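Local coordinates for penicillin-binding protein activator LpoA (PDB 6DR3) that regulates peptidoglycan synthesis and stimulates the transpeptidase activity of penicillin-binding protein 1A in vitro, this chain being its amino-terminal, TPR-like domain, at residues W175-R180 with K201-N206. Numbering follows the deposited sequence.
Sequences WLDLQR and KRYPNN
Asp177 and Arg202 form a salt bridge in which a single carboxylate oxygen receives two donors. Arg202 NH2 lies 2.7 Å from Asp177 OD2, nearly in line with the C-O bond and close to the guanidinium plane. Arg202 NE reaches the same Asp177 OD2 at 3.0 Å in a weak bond. The carboxylate and guanidinium planes stand 66° apart, so the pair is not a coplanar one, and both bonds end on OD2. Asp177 OD1 is instead served by a water at 2.6 Å that donates to it, and this water, near the plane of the phenol ring, also hydrogen-bonds Tyr203 OH. Beside this bridge, Asp177 CB rests obliquely against Tyr203 CE2 at 3.6 Å.

Asn206 is the N-cap of helix 207-210. Its OD1 lies over one face of the Trp175 indole, offset toward the rim, 3.3 Å from Trp175 CE2, with amide and ring planes 77° apart. CG of Asn206 runs anti to the backbone N (chi1 -170°), carrying the amide across to the indole. OD1 caps Gly208 N; over the indole it makes a non-bonded contact with the face. Ile145, Thr148 and Leu152 of helix 138-153 also pack on Trp175. The contact therefore joins helix 170-185 to the turn leaving helix 189-202 through a charged, hydrated outer part and a buried aromatic-amide part. Two Arg202 donors and a donating water would favour an ionised Asp177, while the cap on Gly208 N helps fix the amide facing Trp175.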
loop_
_atom_site.group_PDB
_atom_site.type_symbol
_atom_site.label_atom_id
_atom_site.label_comp_id
_atom_site.label_asym_id
_atom_site.label_seq_id
_atom_site.Cartn_x
_atom_site.Cartn_y
_atom_site.Cartn_z
ATOM N N TRP A 175 -1.654 10.518 14.417
ATOM C CA TRP A 175 -2.354 9.247 14.572
ATOM C C TRP A 175 -2.256 8.739 16.003
ATOM O O TRP A 175 -3.245 8.261 16.569
ATOM C CB TRP A 175 -1.789 8.209 13.604
ATOM C CG TRP A 175 -2.356 8.284 12.219
ATOM C CD1 TRP A 175 -1.675 8.556 11.066
ATOM C CD2 TRP A 175 -3.721 8.081 11.838
ATOM N NE1 TRP A 175 -2.531 8.532 9.993
ATOM C CE2 TRP A 175 -3.794 8.243 10.439
ATOM C CE3 TRP A 175 -4.890 7.777 12.542
ATOM C CZ2 TRP A 175 -4.988 8.112 9.733
ATOM C CZ3 TRP A 175 -6.073 7.647 11.839
ATOM C CH2 TRP A 175 -6.113 7.814 10.450
ATOM N N LEU A 176 -1.067 8.829 16.603
ATOM C CA LEU A 176 -0.901 8.381 17.980
ATOM C C LEU A 176 -1.682 9.256 18.950
ATOM O O LEU A 176 -2.112 8.775 20.004
ATOM C CB LEU A 176 0.583 8.367 18.350
ATOM C CG LEU A 176 1.446 7.378 17.561
ATOM C CD1 LEU A 176 2.913 7.563 17.906
ATOM C CD2 LEU A 176 1.014 5.941 17.821
ATOM N N ASP A 177 -1.882 10.533 18.618
ATOM C CA ASP A 177 -2.714 11.382 19.461
ATOM C C ASP A 177 -4.168 10.929 19.423
ATOM O O ASP A 177 -4.834 10.877 20.463
ATOM C CB ASP A 177 -2.594 12.840 19.021
ATOM C CG ASP A 177 -3.214 13.796 20.018
ATOM O OD1 ASP A 177 -2.527 14.165 20.992
ATOM O OD2 ASP A 177 -4.392 14.163 19.839
ATOM N N LEU A 178 -4.681 10.593 18.236
ATOM C CA LEU A 178 -6.049 10.096 18.145
ATOM C C LEU A 178 -6.192 8.763 18.865
ATOM O O LEU A 178 -7.224 8.491 19.489
ATOM C CB LEU A 178 -6.466 9.961 16.681
ATOM C CG LEU A 178 -7.906 9.510 16.416
ATOM C CD1 LEU A 178 -8.910 10.486 17.016
ATOM C CD2 LEU A 178 -8.149 9.350 14.924
ATOM N N GLN A 179 -5.165 7.914 18.778
ATOM C CA GLN A 179 -5.149 6.675 19.550
ATOM C C GLN A 179 -5.382 6.957 21.030
ATOM O O GLN A 179 -6.192 6.289 21.683
ATOM C CB GLN A 179 -3.815 5.957 19.338
ATOM C CG GLN A 179 -3.738 4.567 19.945
ATOM C CD GLN A 179 -2.345 3.971 19.835
ATOM O OE1 GLN A 179 -1.349 4.642 20.103
ATOM N NE2 GLN A 179 -2.270 2.710 19.429
ATOM N N ARG A 180 -4.677 7.953 21.575
ATOM C CA ARG A 180 -4.846 8.298 22.984
ATOM C C ARG A 180 -6.249 8.821 23.260
ATOM O O ARG A 180 -6.853 8.488 24.286
ATOM C CB ARG A 180 -3.800 9.331 23.403
ATOM C CG ARG A 180 -2.449 8.738 23.761
ATOM C CD ARG A 180 -2.059 9.083 25.190
ATOM N NE ARG A 180 -3.038 8.599 26.160
ATOM C CZ ARG A 180 -2.989 8.850 27.466
ATOM N NH1 ARG A 180 -2.007 9.585 27.971
ATOM N NH2 ARG A 180 -3.927 8.367 28.269
ATOM N N LYS A 201 -9.234 19.345 14.619
ATOM C CA LYS A 201 -8.728 20.710 14.632
ATOM C C LYS A 201 -7.310 20.798 15.181
ATOM O O LYS A 201 -6.651 21.825 14.995
ATOM C CB LYS A 201 -9.664 21.604 15.449
ATOM C CG LYS A 201 -10.962 21.929 14.728
ATOM C CD LYS A 201 -12.035 22.441 15.676
ATOM C CE LYS A 201 -13.245 22.951 14.904
ATOM N NZ LYS A 201 -14.434 23.167 15.775
ATOM N N ARG A 202 -6.830 19.748 15.853
ATOM C CA ARG A 202 -5.436 19.705 16.282
ATOM C C ARG A 202 -4.513 19.320 15.134
ATOM O O ARG A 202 -3.440 19.910 14.974
ATOM C CB ARG A 202 -5.262 18.710 17.430
ATOM C CG ARG A 202 -5.489 19.282 18.810
ATOM C CD ARG A 202 -4.760 18.449 19.855
ATOM N NE ARG A 202 -5.237 17.072 19.919
ATOM C CZ ARG A 202 -6.382 16.696 20.480
ATOM N NH1 ARG A 202 -7.194 17.594 21.022
ATOM N NH2 ARG A 202 -6.721 15.415 20.493
ATOM N N TYR A 203 -4.912 18.333 14.336
ATOM C CA TYR A 203 -4.102 17.816 13.235
ATOM C C TYR A 203 -4.938 17.862 11.962
ATOM O O TYR A 203 -5.292 16.823 11.394
ATOM C CB TYR A 203 -3.616 16.399 13.536
ATOM C CG TYR A 203 -2.682 16.312 14.724
ATOM C CD1 TYR A 203 -1.322 16.562 14.584
ATOM C CD2 TYR A 203 -3.159 15.981 15.987
ATOM C CE1 TYR A 203 -0.466 16.485 15.666
ATOM C CE2 TYR A 203 -2.307 15.902 17.075
ATOM C CZ TYR A 203 -0.962 16.156 16.908
ATOM O OH TYR A 203 -0.107 16.077 17.984
ATOM N N PRO A 204 -5.273 19.063 11.487
ATOM C CA PRO A 204 -6.139 19.165 10.300
ATOM C C PRO A 204 -5.517 18.599 9.036
ATOM O O PRO A 204 -6.250 18.308 8.082
ATOM C CB PRO A 204 -6.386 20.674 10.177
ATOM C CG PRO A 204 -5.214 21.304 10.855
ATOM C CD PRO A 204 -4.864 20.386 11.988
ATOM N N ASN A 205 -4.194 18.436 8.989
ATOM C CA ASN A 205 -3.541 17.862 7.820
ATOM C C ASN A 205 -3.536 16.339 7.833
ATOM O O ASN A 205 -3.254 15.728 6.796
ATOM C CB ASN A 205 -2.100 18.368 7.718
ATOM C CG ASN A 205 -1.426 17.948 6.424
ATOM O OD1 ASN A 205 -2.069 17.855 5.378
ATOM N ND2 ASN A 205 -0.126 17.683 6.490
ATOM N N ASN A 206 -3.835 15.714 8.966
ATOM C CA ASN A 206 -3.803 14.262 9.039
ATOM C C ASN A 206 -4.843 13.676 8.091
ATOM O O ASN A 206 -5.991 14.150 8.068
ATOM C CB ASN A 206 -4.068 13.798 10.472
ATOM C CG ASN A 206 -3.804 12.317 10.661
ATOM O OD1 ASN A 206 -4.629 11.475 10.305
ATOM N ND2 ASN A 206 -2.648 11.992 11.231
HETATM O O HOH W 1 -0.186 15.215 20.432
#